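Local coordinates for member of s1p family of ribosomal proteins (Pyrococcus furiosus, PDB 5YH1), which probably acts as a manganese-dependent exonuclease on nucleic acid, through the DHH domain that makes up this fragment of a longer archaeal protein, at residues 45-50 against 155-160; 68-73 against 222-227; 121-124 against 129-132; 133-138 against 146-151; 183-188 against 200-205. All blocks are in the same frame, centred on the assembly; numbering follows the deposited sequence.

Contact 1: 45-50 against 155-160; sequences AFMIRR and GVKIVV
The selenomethionine M47 reaches from its helix to the sheet almost alone, and a single methyl carbon does most of the touching. Its CE lies 3.8 Å from K157 CB, the shortest approach between the two segments. The same CE stands 4.2 Å from V159 CG2. The chain runs straight out from the helix through CG and then bends at SE (chi3 76°). That bend sends the methyl toward the lysine, while SE itself stays beside V159 CG2. M47 and V159 lie alongside, running opposite ways, whereas M47 meets K157 at about a right angle. In V159, CG2 is the branch used; CG1 takes the place anti to the backbone N (chi1 173°).

K157 touches with the methylenes of its side chain, chiefly CB. Beyond CG the chain is extended, and its CD still lies 4.2 Å from M47 CE. The NZ end travels on toward the helix, ending 6.7 Å from R50 NH1. R50 is tied by salt bridges to D17 and E13 of helix 2-20, which probably eases the proximity of the two like charges.

This is packing of helix 32-53 on one face of the parallel sheet. L132 of the adjoining strand 132-136 touches both M47 and K157. On the other face of strand 158-161, I158 and V160 pack against helix 145-152, and helix 2-20 packs on helix 32-53 at F46 and R50.

Contact 2: 68-73 against 222-227; sequences GYTAGV and PAIAGT
This is a buried helix-helix contact close to the manganese site, between helix 66-86 and helix 221-229, with T70 set against A225 and I224. T70 CA comes within 5.9 Å of A225 CA. So short a backbone distance rests on the small residue facing the threonine.

The two branches of T70 divide the work. The methyl CG2, anti to the backbone N (chi1 -55° for OG1), lies 4.0 Å from A225 CB. OG1 lies 3.8 Å from I224 CG2, a plain van der Waals approach. The polar need of OG1 is met within its own helix, by a hydrogen bond with T66 O one turn back. OG1 can therefore lie against the isoleucine methyl although the contact is buried.

On the far side of helix 221-229, A223 O accepts from T227 OG1 at 2.7 Å and from T227 N at 3.1 Å. The two donors come from opposite faces of its carbonyl plane. The side chain of A225 is about 3 Å from that of the metal ligand D67, and D229 follows on the same helix.

L280 adds a side chain against both T70 and I224. Helix 199-210 touches both helices, at A71 and at P222, while helices 234-245 and 250-267 pack on helix 221-229.

Contact 3: 121-124 against 129-132; sequences EDHM and ELPL
The chain leaves a helix, turns, and comes back beside it, so that H123 CA and E129 CA lie 5.9 Å apart. Residues 121-124 are the late part of helix 109-126. Residues 129-132 are extended and lead into strand 132-136. This is the helix-to-strand connection of an alpha/beta fold with a parallel sheet, here at the protein surface.

H123 carries the contact from the helix side. Its ring is placed anti to the backbone N (chi1 -176°), which turns the imidazole toward the returning chain. The methyl CD2 of L130 settles at the root of the ring, 3.9 Å from H123 CB and equally close to H123 CG. The two side chains meet at a slant. H123 ND1 is held by a hydrogen bond with D128 O, from the turn just before the second segment. This bond restrains the rotation of the imidazole and ties the helix to the connection.

L130 is also covered by M120 of the same helix and by Y154. Its carbonyl oxygen accepts from R56. W94 of the second subunit packs on E121 and M124, so this part of the helix also takes part in the contact between subunits.

E129 bends back toward the histidine, yet its OE1 stays 5.2 Å from H123 ND1. The backbone is nearer: H123 ND1 lies 4.4 Å from E129 CA.

Contact 4: 133-138 against 146-151; sequences VVIVDN and PAYKRL. With MN (manganese (II) ion), chain F.
Two apolar pairs join the strand to the helix. V133 CG1 meets L151 CD1 at 4.3 Å, methyl to methyl. I135 CG1 meets the hydroxyl end of Y148, 4.0 Å from Y148 OH and 4.3 Å from Y148 CE1. CG of Y148 is anti to its carbonyl carbon (chi1 -59°), and the ring end comes nearer the strand. The methylene comes to the edge of the tyrosine ring, near its plane, and the isoleucine and the tyrosine pass antiparallel, side by side. V133 and I135 are two apart in the strand and point the same way, so both face the helix.

These pairs belong to a beta-alpha-beta unit made of strand 132-136, helix 145-152 and strand 158-161. I158 of the next strand adds to the packing on both Y148 and L151.

Hydrogen bonds hold the polar groups. Y148 OH is bonded to G139 O, in the loop that follows the strand, which anchors the ring end there. R150 NH1 donates to P146 O at 2.8 Å. The oxygen lies in the guanidinium plane, but the nitrogen stands above the carbonyl plane. The same guanidinium makes salt bridges to E263 and E299 of the second subunit.

The metal is bound just beyond the strand. D137 OD1 binds manganese at 2.3 Å, with two waters and D67, H163 and D229 completing the site.

Contact 5: 183-188 against 200-205; sequences VHVNPH and GMLATE
G200 O is gripped twice: by T204 OG1 at 2.7 Å and by T204 N at 3.1 Å. The hydroxyl comes in nearly along the C=O axis. This pair of bonds ties an early turn of helix 199-210.

The face of the helix that meets the chain leaving strand 183-185 is carried by one residue, L202. Its forked end is shared between two partners. CD1 goes to the proline, 3.7 Å from P187 CD, and the two side chains cross at a slant. CD2 goes to the valine, 4.3 Å from V185 CG1. CG of L202 is anti to the carbonyl carbon (chi1 -62°), which carries the fork out toward the strand.

The turn after the strand is set by N186. Its OD1 accepts from H188 N at 2.9 Å, with an N-H...O angle of 161°, forming an Asx turn around P187.

The manganese ligand H163 has its side chain about 4 Å from that of P187. The joint between the segments is thus purely apolar, while G200 N bonds to OD1 of the ligand D67, and N186 ND2 bonds to the carbonyl oxygen of H164, next to the ligand H163. This is consistent with a second-shell part in placing them.

Overall arrangement
Contacts 1, 4 and 5 share the parallel sheet. Strand 158-161 lies between the other two strands: V159 N to V133 O is 2.8 Å, and V160 O to V185 N is 2.7 Å. Contact 3 leads straight into the strand of contact 4, and its L132 packs on contact 1. Contact 2 joins the helices beside the sheet; A71 CB touches V136 CG1 of contact 4 at 3.3 Å and A203 CB of contact 5 at 3.6 Å. Manganese is bound in contact 4, about 7 Å from the A225 side chain and about 8 Å from that of L202. Contacts 1 and 3 lie away from it. Contacts 3 and 4 also touch the second subunit.

Contact 1: 45-50 against 155-160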
# COMPACT_ATOMS: atom_id res chain seq x y z
N ALA A 45 -18.91 0.91 -29.41
CA ALA A 45 -17.81 0.58 -30.32
C ALA A 45 -17.41 1.79 -31.15
O ALA A 45 -16.23 1.99 -31.41
CB ALA A 45 -18.19 -0.59 -31.21
N PHE A 46 -18.39 2.58 -31.58
CA PHE A 46 -18.12 3.83 -32.28
C PHE A 46 -17.24 4.76 -31.43
O PHE A 46 -16.23 5.27 -31.91
CB PHE A 46 -19.43 4.54 -32.66
CG PHE A 46 -19.23 5.96 -33.13
CD1 PHE A 46 -18.89 6.23 -34.45
CD2 PHE A 46 -19.36 7.03 -32.25
CE1 PHE A 46 -18.69 7.54 -34.88
CE2 PHE A 46 -19.16 8.33 -32.68
CZ PHE A 46 -18.82 8.59 -34.00
N MSE A 47 -17.63 4.98 -30.18
CA MSE A 47 -16.88 5.88 -29.30
C MSE A 47 -15.48 5.40 -29.05
O MSE A 47 -14.53 6.18 -29.07
CB MSE A 47 -17.63 6.08 -27.99
CG MSE A 47 -18.79 7.05 -28.21
SE MSE A 47 -19.88 7.19 -26.58
CE MSE A 47 -18.60 8.33 -25.59
N ILE A 48 -15.32 4.09 -28.86
CA ILE A 48 -14.00 3.54 -28.59
C ILE A 48 -13.11 3.66 -29.83
O ILE A 48 -11.97 4.14 -29.74
CB ILE A 48 -14.09 2.09 -28.04
CG1 ILE A 48 -14.64 2.14 -26.61
CG2 ILE A 48 -12.74 1.40 -28.04
CD1 ILE A 48 -15.14 0.82 -26.08
N ARG A 49 -13.64 3.27 -30.99
CA ARG A 49 -12.90 3.36 -32.25
C ARG A 49 -12.51 4.80 -32.57
O ARG A 49 -11.42 5.06 -33.07
CB ARG A 49 -13.72 2.77 -33.41
CG ARG A 49 -13.85 1.26 -33.41
CD ARG A 49 -14.94 0.80 -34.38
NE ARG A 49 -14.70 1.28 -35.74
CZ ARG A 49 -13.81 0.75 -36.59
NH1 ARG A 49 -13.07 -0.29 -36.24
NH2 ARG A 49 -13.66 1.27 -37.79
N ARG A 50 -13.39 5.75 -32.28
CA ARG A 50 -13.12 7.15 -32.57
C ARG A 50 -11.96 7.68 -31.73
O ARG A 50 -11.05 8.34 -32.25
CB ARG A 50 -14.37 8.01 -32.37
CG ARG A 50 -14.31 9.32 -33.13
CD ARG A 50 -15.53 10.19 -32.91
NE ARG A 50 -15.55 11.30 -33.87
CZ ARG A 50 -14.76 12.37 -33.82
NH1 ARG A 50 -13.86 12.52 -32.85
NH2 ARG A 50 -14.87 13.32 -34.76
N GLY A 155 -14.94 17.25 -18.36
CA GLY A 155 -15.51 16.99 -19.70
C GLY A 155 -15.18 15.62 -20.29
O GLY A 155 -15.13 15.46 -21.51
N VAL A 156 -14.96 14.63 -19.42
CA VAL A 156 -14.57 13.29 -19.86
C VAL A 156 -15.79 12.51 -20.34
O VAL A 156 -16.86 12.57 -19.74
CB VAL A 156 -13.85 12.54 -18.71
CG1 VAL A 156 -13.81 11.04 -18.95
CG2 VAL A 156 -12.43 13.09 -18.54
N LYS A 157 -15.63 11.79 -21.45
CA LYS A 157 -16.68 10.90 -21.95
C LYS A 157 -16.51 9.51 -21.38
O LYS A 157 -15.39 9.06 -21.14
CB LYS A 157 -16.70 10.90 -23.47
CG LYS A 157 -17.10 12.26 -24.02
CD LYS A 157 -17.20 12.24 -25.53
CE LYS A 157 -17.76 13.57 -26.03
NZ LYS A 157 -17.78 13.58 -27.52
N ILE A 158 -17.64 8.85 -21.15
CA ILE A 158 -17.69 7.66 -20.33
C ILE A 158 -18.55 6.59 -21.01
O ILE A 158 -19.71 6.85 -21.36
CB ILE A 158 -18.26 7.96 -18.93
CG1 ILE A 158 -17.45 9.05 -18.22
CG2 ILE A 158 -18.29 6.71 -18.08
CD1 ILE A 158 -18.14 9.64 -17.00
N VAL A 159 -17.97 5.41 -21.21
CA VAL A 159 -18.69 4.23 -21.68
C VAL A 159 -18.80 3.23 -20.53
O VAL A 159 -17.81 2.92 -19.86
CB VAL A 159 -17.94 3.57 -22.86
CG1 VAL A 159 -18.58 2.23 -23.26
CG2 VAL A 159 -17.89 4.53 -24.05
N VAL A 160 -20.01 2.73 -20.29
CA VAL A 160 -20.24 1.69 -19.30
C VAL A 160 -20.77 0.41 -19.96
O VAL A 160 -21.76 0.46 -20.71
CB VAL A 160 -21.25 2.12 -18.23
CG1 VAL A 160 -21.41 1.01 -17.19
CG2 VAL A 160 -20.82 3.43 -17.58

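Contact 2: 68-73 against 222-227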
# COMPACT_ATOMS: atom_id res chain seq x y z
N GLY A 68 -14.93 -9.86 -14.96
CA GLY A 68 -14.34 -8.55 -15.21
C GLY A 68 -13.02 -8.56 -15.95
O GLY A 68 -12.84 -7.80 -16.90
N TYR A 69 -12.09 -9.42 -15.53
CA TYR A 69 -10.81 -9.56 -16.23
C TYR A 69 -11.07 -10.01 -17.66
O TYR A 69 -10.50 -9.47 -18.61
CB TYR A 69 -9.87 -10.56 -15.52
CG TYR A 69 -8.98 -9.92 -14.48
CD1 TYR A 69 -7.76 -9.36 -14.83
CD2 TYR A 69 -9.35 -9.87 -13.15
CE1 TYR A 69 -6.95 -8.75 -13.89
CE2 TYR A 69 -8.54 -9.28 -12.19
CZ TYR A 69 -7.35 -8.71 -12.57
OH TYR A 69 -6.54 -8.12 -11.62
N THR A 70 -11.92 -11.02 -17.81
CA THR A 70 -12.20 -11.54 -19.15
C THR A 70 -12.75 -10.43 -20.06
O THR A 70 -12.30 -10.26 -21.19
CB THR A 70 -13.17 -12.73 -19.08
OG1 THR A 70 -12.62 -13.72 -18.21
CG2 THR A 70 -13.36 -13.34 -20.46
N ALA A 71 -13.68 -9.65 -19.53
CA ALA A 71 -14.28 -8.54 -20.26
C ALA A 71 -13.23 -7.49 -20.62
O ALA A 71 -13.14 -7.06 -21.77
CB ALA A 71 -15.39 -7.90 -19.44
N GLY A 72 -12.42 -7.11 -19.65
CA GLY A 72 -11.38 -6.13 -19.89
C GLY A 72 -10.38 -6.58 -20.93
O GLY A 72 -9.98 -5.80 -21.81
N VAL A 73 -9.97 -7.85 -20.84
CA VAL A 73 -8.96 -8.37 -21.76
C VAL A 73 -9.54 -8.55 -23.16
O VAL A 73 -8.85 -8.32 -24.15
CB VAL A 73 -8.31 -9.68 -21.23
CG1 VAL A 73 -7.37 -10.28 -22.26
CG2 VAL A 73 -7.55 -9.39 -19.95
N PRO A 222 -16.34 -15.48 -23.71
CA PRO A 222 -17.64 -15.48 -23.04
C PRO A 222 -17.94 -16.75 -22.22
O PRO A 222 -18.60 -16.67 -21.18
CB PRO A 222 -18.63 -15.33 -24.19
CG PRO A 222 -17.88 -14.58 -25.23
CD PRO A 222 -16.46 -15.06 -25.12
N ALA A 223 -17.45 -17.90 -22.67
CA ALA A 223 -17.60 -19.14 -21.92
C ALA A 223 -16.85 -19.09 -20.59
O ALA A 223 -17.35 -19.57 -19.58
CB ALA A 223 -17.12 -20.33 -22.74
N ILE A 224 -15.64 -18.52 -20.61
CA ILE A 224 -14.85 -18.35 -19.38
C ILE A 224 -15.57 -17.38 -18.42
O ILE A 224 -15.77 -17.68 -17.25
CB ILE A 224 -13.42 -17.87 -19.69
CG1 ILE A 224 -12.65 -18.95 -20.45
CG2 ILE A 224 -12.65 -17.56 -18.42
CD1 ILE A 224 -11.33 -18.52 -21.04
N ALA A 225 -16.00 -16.24 -18.95
CA ALA A 225 -16.68 -15.21 -18.15
C ALA A 225 -17.95 -15.74 -17.50
O ALA A 225 -18.16 -15.54 -16.30
CB ALA A 225 -16.99 -14.00 -19.02
N GLY A 226 -18.78 -16.42 -18.30
CA GLY A 226 -20.02 -17.03 -17.79
C GLY A 226 -19.79 -18.10 -16.74
O GLY A 226 -20.58 -18.25 -15.82
N THR A 227 -18.70 -18.85 -16.89
CA THR A 227 -18.31 -19.83 -15.88
C THR A 227 -17.96 -19.11 -14.58
O THR A 227 -18.45 -19.46 -13.51
CB THR A 227 -17.14 -20.70 -16.36
OG1 THR A 227 -17.51 -21.37 -17.57
CG2 THR A 227 -16.76 -21.73 -15.31

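Contact 3: 121-124 against 129-132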
# COMPACT_ATOMS: atom_id res chain seq x y z
N GLU A 121 -1.80 14.76 -15.50
CA GLU A 121 -0.35 14.84 -15.71
C GLU A 121 0.03 14.63 -17.18
O GLU A 121 0.84 15.38 -17.72
CB GLU A 121 0.41 13.84 -14.84
CG GLU A 121 1.90 13.90 -15.12
CD GLU A 121 2.75 13.23 -14.07
OE1 GLU A 121 2.37 13.25 -12.88
OE2 GLU A 121 3.81 12.69 -14.43
N ASP A 122 -0.52 13.60 -17.81
CA ASP A 122 -0.26 13.36 -19.23
C ASP A 122 -0.73 14.53 -20.09
O ASP A 122 -0.06 14.91 -21.05
CB ASP A 122 -0.93 12.07 -19.70
CG ASP A 122 -0.20 10.82 -19.23
OD1 ASP A 122 0.95 10.91 -18.75
OD2 ASP A 122 -0.78 9.74 -19.35
N HIS A 123 -1.87 15.10 -19.74
CA HIS A 123 -2.38 16.27 -20.42
C HIS A 123 -1.39 17.44 -20.35
O HIS A 123 -0.97 17.96 -21.37
CB HIS A 123 -3.72 16.68 -19.81
CG HIS A 123 -4.38 17.83 -20.51
ND1 HIS A 123 -4.75 17.78 -21.84
CD2 HIS A 123 -4.74 19.05 -20.07
CE1 HIS A 123 -5.32 18.92 -22.18
NE2 HIS A 123 -5.33 19.71 -21.12
N MSE A 124 -1.00 17.81 -19.14
CA MSE A 124 -0.14 18.98 -18.93
C MSE A 124 1.26 18.73 -19.40
O MSE A 124 1.89 19.59 -19.99
CB MSE A 124 -0.08 19.35 -17.45
CG MSE A 124 -1.43 19.84 -16.93
SE MSE A 124 -1.35 20.15 -14.97
CE MSE A 124 -1.18 18.34 -14.23
N GLU A 129 -4.66 14.54 -25.10
CA GLU A 129 -6.07 14.78 -24.81
C GLU A 129 -6.48 13.99 -23.57
O GLU A 129 -5.85 12.99 -23.21
CB GLU A 129 -6.94 14.35 -25.99
CG GLU A 129 -6.71 15.13 -27.28
CD GLU A 129 -7.41 16.47 -27.28
OE1 GLU A 129 -7.05 17.33 -26.47
OE2 GLU A 129 -8.32 16.65 -28.11
N LEU A 130 -7.55 14.43 -22.93
CA LEU A 130 -8.13 13.68 -21.82
C LEU A 130 -8.77 12.40 -22.37
O LEU A 130 -9.29 12.39 -23.49
CB LEU A 130 -9.14 14.53 -21.07
CG LEU A 130 -8.59 15.80 -20.42
CD1 LEU A 130 -9.70 16.49 -19.65
CD2 LEU A 130 -7.41 15.53 -19.50
N PRO A 131 -8.71 11.32 -21.60
CA PRO A 131 -9.07 10.01 -22.15
C PRO A 131 -10.56 9.77 -22.26
O PRO A 131 -11.36 10.48 -21.66
CB PRO A 131 -8.48 9.03 -21.14
CG PRO A 131 -8.43 9.80 -19.86
CD PRO A 131 -8.10 11.20 -20.27
N LEU A 132 -10.91 8.78 -23.08
CA LEU A 132 -12.20 8.13 -23.00
C LEU A 132 -12.08 7.11 -21.87
O LEU A 132 -11.11 6.34 -21.82
CB LEU A 132 -12.52 7.41 -24.31
CG LEU A 132 -13.80 6.57 -24.37
CD1 LEU A 132 -15.02 7.47 -24.34
CD2 LEU A 132 -13.82 5.69 -25.62

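Contact 4: 133-138 against 146-151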
# COMPACT_ATOMS: atom_id res chain seq x y z
N VAL A 133 -13.05 7.13 -20.96
CA VAL A 133 -13.10 6.19 -19.86
C VAL A 133 -14.15 5.11 -20.14
O VAL A 133 -15.32 5.42 -20.43
CB VAL A 133 -13.43 6.92 -18.54
CG1 VAL A 133 -13.61 5.93 -17.40
CG2 VAL A 133 -12.32 7.92 -18.20
N VAL A 134 -13.71 3.85 -20.09
CA VAL A 134 -14.58 2.68 -20.29
C VAL A 134 -14.57 1.87 -19.01
O VAL A 134 -13.51 1.40 -18.58
CB VAL A 134 -14.08 1.78 -21.45
CG1 VAL A 134 -15.04 0.62 -21.68
CG2 VAL A 134 -13.91 2.59 -22.73
N ILE A 135 -15.74 1.72 -18.38
CA ILE A 135 -15.89 0.97 -17.14
C ILE A 135 -16.66 -0.30 -17.44
O ILE A 135 -17.70 -0.24 -18.11
CB ILE A 135 -16.71 1.72 -16.08
CG1 ILE A 135 -16.40 3.21 -16.08
CG2 ILE A 135 -16.47 1.09 -14.70
CD1 ILE A 135 -15.00 3.55 -15.60
N VAL A 136 -16.18 -1.43 -16.92
CA VAL A 136 -16.66 -2.75 -17.33
C VAL A 136 -16.86 -3.64 -16.12
O VAL A 136 -15.97 -3.74 -15.26
CB VAL A 136 -15.67 -3.41 -18.30
CG1 VAL A 136 -16.15 -4.78 -18.74
CG2 VAL A 136 -15.42 -2.51 -19.50
N ASP A 137 -18.01 -4.30 -16.07
CA ASP A 137 -18.44 -5.12 -14.92
C ASP A 137 -18.64 -4.31 -13.63
O ASP A 137 -18.89 -4.87 -12.55
CB ASP A 137 -17.51 -6.31 -14.70
CG ASP A 137 -18.14 -7.40 -13.86
OD1 ASP A 137 -19.34 -7.72 -14.09
OD2 ASP A 137 -17.46 -7.92 -12.95
N ASN A 138 -18.55 -3.00 -13.76
CA ASN A 138 -18.81 -2.04 -12.71
C ASN A 138 -19.40 -0.86 -13.46
O ASN A 138 -19.37 -0.85 -14.70
CB ASN A 138 -17.50 -1.57 -12.04
CG ASN A 138 -17.10 -2.40 -10.84
OD1 ASN A 138 -17.79 -3.33 -10.44
ND2 ASN A 138 -15.95 -2.06 -10.24
N PRO A 146 -20.87 9.42 -7.88
CA PRO A 146 -19.83 10.33 -7.36
C PRO A 146 -18.57 10.39 -8.22
O PRO A 146 -18.03 11.46 -8.45
CB PRO A 146 -19.53 9.74 -5.98
CG PRO A 146 -20.83 9.12 -5.56
CD PRO A 146 -21.46 8.58 -6.82
N ALA A 147 -18.12 9.24 -8.71
CA ALA A 147 -16.97 9.20 -9.62
C ALA A 147 -17.26 9.94 -10.91
O ALA A 147 -16.39 10.65 -11.44
CB ALA A 147 -16.59 7.75 -9.93
N TYR A 148 -18.47 9.78 -11.43
CA TYR A 148 -18.84 10.41 -12.70
C TYR A 148 -19.00 11.93 -12.56
O TYR A 148 -18.65 12.66 -13.47
CB TYR A 148 -20.10 9.77 -13.29
CG TYR A 148 -20.01 8.28 -13.57
CD1 TYR A 148 -18.80 7.67 -13.93
CD2 TYR A 148 -21.13 7.47 -13.48
CE1 TYR A 148 -18.73 6.32 -14.19
CE2 TYR A 148 -21.07 6.11 -13.73
CZ TYR A 148 -19.87 5.54 -14.09
OH TYR A 148 -19.82 4.20 -14.34
N LYS A 149 -19.51 12.39 -11.43
CA LYS A 149 -19.56 13.84 -11.17
C LYS A 149 -18.17 14.46 -11.25
O LYS A 149 -18.01 15.54 -11.80
CB LYS A 149 -20.19 14.13 -9.81
CG LYS A 149 -21.68 13.90 -9.82
CD LYS A 149 -22.28 14.14 -8.45
CE LYS A 149 -23.79 14.12 -8.53
NZ LYS A 149 -24.40 14.57 -7.25
N ARG A 150 -17.17 13.75 -10.73
CA ARG A 150 -15.80 14.23 -10.79
C ARG A 150 -15.24 14.20 -12.21
O ARG A 150 -14.63 15.18 -12.65
CB ARG A 150 -14.92 13.45 -9.82
CG ARG A 150 -15.21 13.83 -8.38
CD ARG A 150 -14.71 12.77 -7.44
NE ARG A 150 -14.92 13.09 -6.03
CZ ARG A 150 -16.08 12.99 -5.39
NH1 ARG A 150 -17.19 12.59 -6.03
NH2 ARG A 150 -16.14 13.29 -4.10
N LEU A 151 -15.47 13.10 -12.93
CA LEU A 151 -15.02 13.04 -14.33
C LEU A 151 -15.68 14.11 -15.22
O LEU A 151 -15.04 14.65 -16.13
CB LEU A 151 -15.25 11.64 -14.92
CG LEU A 151 -14.34 10.54 -14.36
CD1 LEU A 151 -14.83 9.17 -14.80
CD2 LEU A 151 -12.90 10.74 -14.79
MN MN F . -19.81 -9.94 -13.66
O HOH W 1 -18.09 -10.27 -12.39
O HOH W 2 -20.80 -9.92 -11.67

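Contact 5: 183-188 against 200-205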
# COMPACT_ATOMS: atom_id res chain seq x y z
N VAL A 183 -22.76 6.37 -22.90
CA VAL A 183 -23.46 5.17 -23.35
C VAL A 183 -23.32 4.08 -22.29
O VAL A 183 -22.23 3.84 -21.75
CB VAL A 183 -22.98 4.66 -24.72
CG1 VAL A 183 -21.53 4.20 -24.67
CG2 VAL A 183 -23.88 3.53 -25.22
N HIS A 184 -24.46 3.45 -21.98
CA HIS A 184 -24.53 2.42 -20.97
C HIS A 184 -25.09 1.14 -21.61
O HIS A 184 -26.26 1.09 -21.98
CB HIS A 184 -25.40 2.92 -19.82
CG HIS A 184 -25.41 2.02 -18.63
ND1 HIS A 184 -26.18 2.29 -17.51
CD2 HIS A 184 -24.80 0.84 -18.38
CE1 HIS A 184 -26.01 1.32 -16.62
NE2 HIS A 184 -25.19 0.43 -17.13
N VAL A 185 -24.22 0.15 -21.79
CA VAL A 185 -24.60 -1.16 -22.31
C VAL A 185 -24.87 -2.07 -21.11
O VAL A 185 -23.95 -2.41 -20.35
CB VAL A 185 -23.48 -1.77 -23.18
CG1 VAL A 185 -23.86 -3.17 -23.65
CG2 VAL A 185 -23.17 -0.87 -24.37
N ASN A 186 -26.14 -2.43 -20.94
CA ASN A 186 -26.58 -3.22 -19.79
C ASN A 186 -27.90 -3.93 -20.12
O ASN A 186 -28.89 -3.28 -20.49
CB ASN A 186 -26.72 -2.30 -18.57
CG ASN A 186 -26.98 -3.06 -17.28
OD1 ASN A 186 -27.64 -4.10 -17.26
ND2 ASN A 186 -26.46 -2.53 -16.17
N PRO A 187 -27.93 -5.27 -19.98
CA PRO A 187 -29.15 -6.04 -20.29
C PRO A 187 -30.39 -5.62 -19.50
O PRO A 187 -31.51 -5.81 -19.97
CB PRO A 187 -28.76 -7.48 -19.94
CG PRO A 187 -27.60 -7.34 -18.99
CD PRO A 187 -26.85 -6.15 -19.50
N HIS A 188 -30.20 -5.07 -18.30
CA HIS A 188 -31.31 -4.64 -17.45
C HIS A 188 -32.19 -3.55 -18.08
O HIS A 188 -33.32 -3.38 -17.67
CB HIS A 188 -30.79 -4.14 -16.09
CG HIS A 188 -30.27 -5.23 -15.20
ND1 HIS A 188 -31.05 -5.84 -14.25
CD2 HIS A 188 -29.04 -5.80 -15.10
CE1 HIS A 188 -30.34 -6.75 -13.60
NE2 HIS A 188 -29.12 -6.74 -14.10
N GLY A 200 -18.40 -10.11 -19.54
CA GLY A 200 -17.50 -10.74 -20.50
C GLY A 200 -18.19 -11.13 -21.80
O GLY A 200 -17.57 -11.13 -22.87
N MSE A 201 -19.47 -11.48 -21.71
CA MSE A 201 -20.28 -11.76 -22.89
C MSE A 201 -20.47 -10.46 -23.62
O MSE A 201 -20.11 -10.33 -24.79
CB MSE A 201 -21.63 -12.38 -22.51
CG MSE A 201 -21.46 -13.81 -22.01
SE MSE A 201 -23.09 -14.51 -21.15
CE MSE A 201 -22.14 -15.63 -19.85
N LEU A 202 -21.03 -9.47 -22.94
CA LEU A 202 -21.25 -8.15 -23.54
C LEU A 202 -19.98 -7.55 -24.14
O LEU A 202 -19.99 -7.05 -25.27
CB LEU A 202 -21.76 -7.17 -22.50
CG LEU A 202 -23.09 -7.52 -21.86
CD1 LEU A 202 -23.31 -6.65 -20.63
CD2 LEU A 202 -24.21 -7.35 -22.88
N ALA A 203 -18.89 -7.62 -23.39
CA ALA A 203 -17.64 -6.98 -23.78
C ALA A 203 -17.01 -7.65 -24.97
O ALA A 203 -16.38 -7.00 -25.81
CB ALA A 203 -16.67 -6.94 -22.61
N THR A 204 -17.14 -8.97 -25.04
CA THR A 204 -16.64 -9.70 -26.21
C THR A 204 -17.40 -9.27 -27.46
O THR A 204 -16.79 -9.03 -28.50
CB THR A 204 -16.73 -11.23 -26.01
OG1 THR A 204 -15.86 -11.63 -24.94
CG2 THR A 204 -16.33 -11.97 -27.27
N GLU A 205 -18.72 -9.12 -27.36
CA GLU A 205 -19.50 -8.65 -28.53
C GLU A 205 -19.10 -7.22 -28.89
O GLU A 205 -18.83 -6.93 -30.07
CB GLU A 205 -21.00 -8.77 -28.30
CG GLU A 205 -21.50 -10.18 -27.99
CD GLU A 205 -21.43 -11.17 -29.17
OE1 GLU A 205 -21.03 -10.79 -30.29
OE2 GLU A 205 -21.79 -12.35 -28.97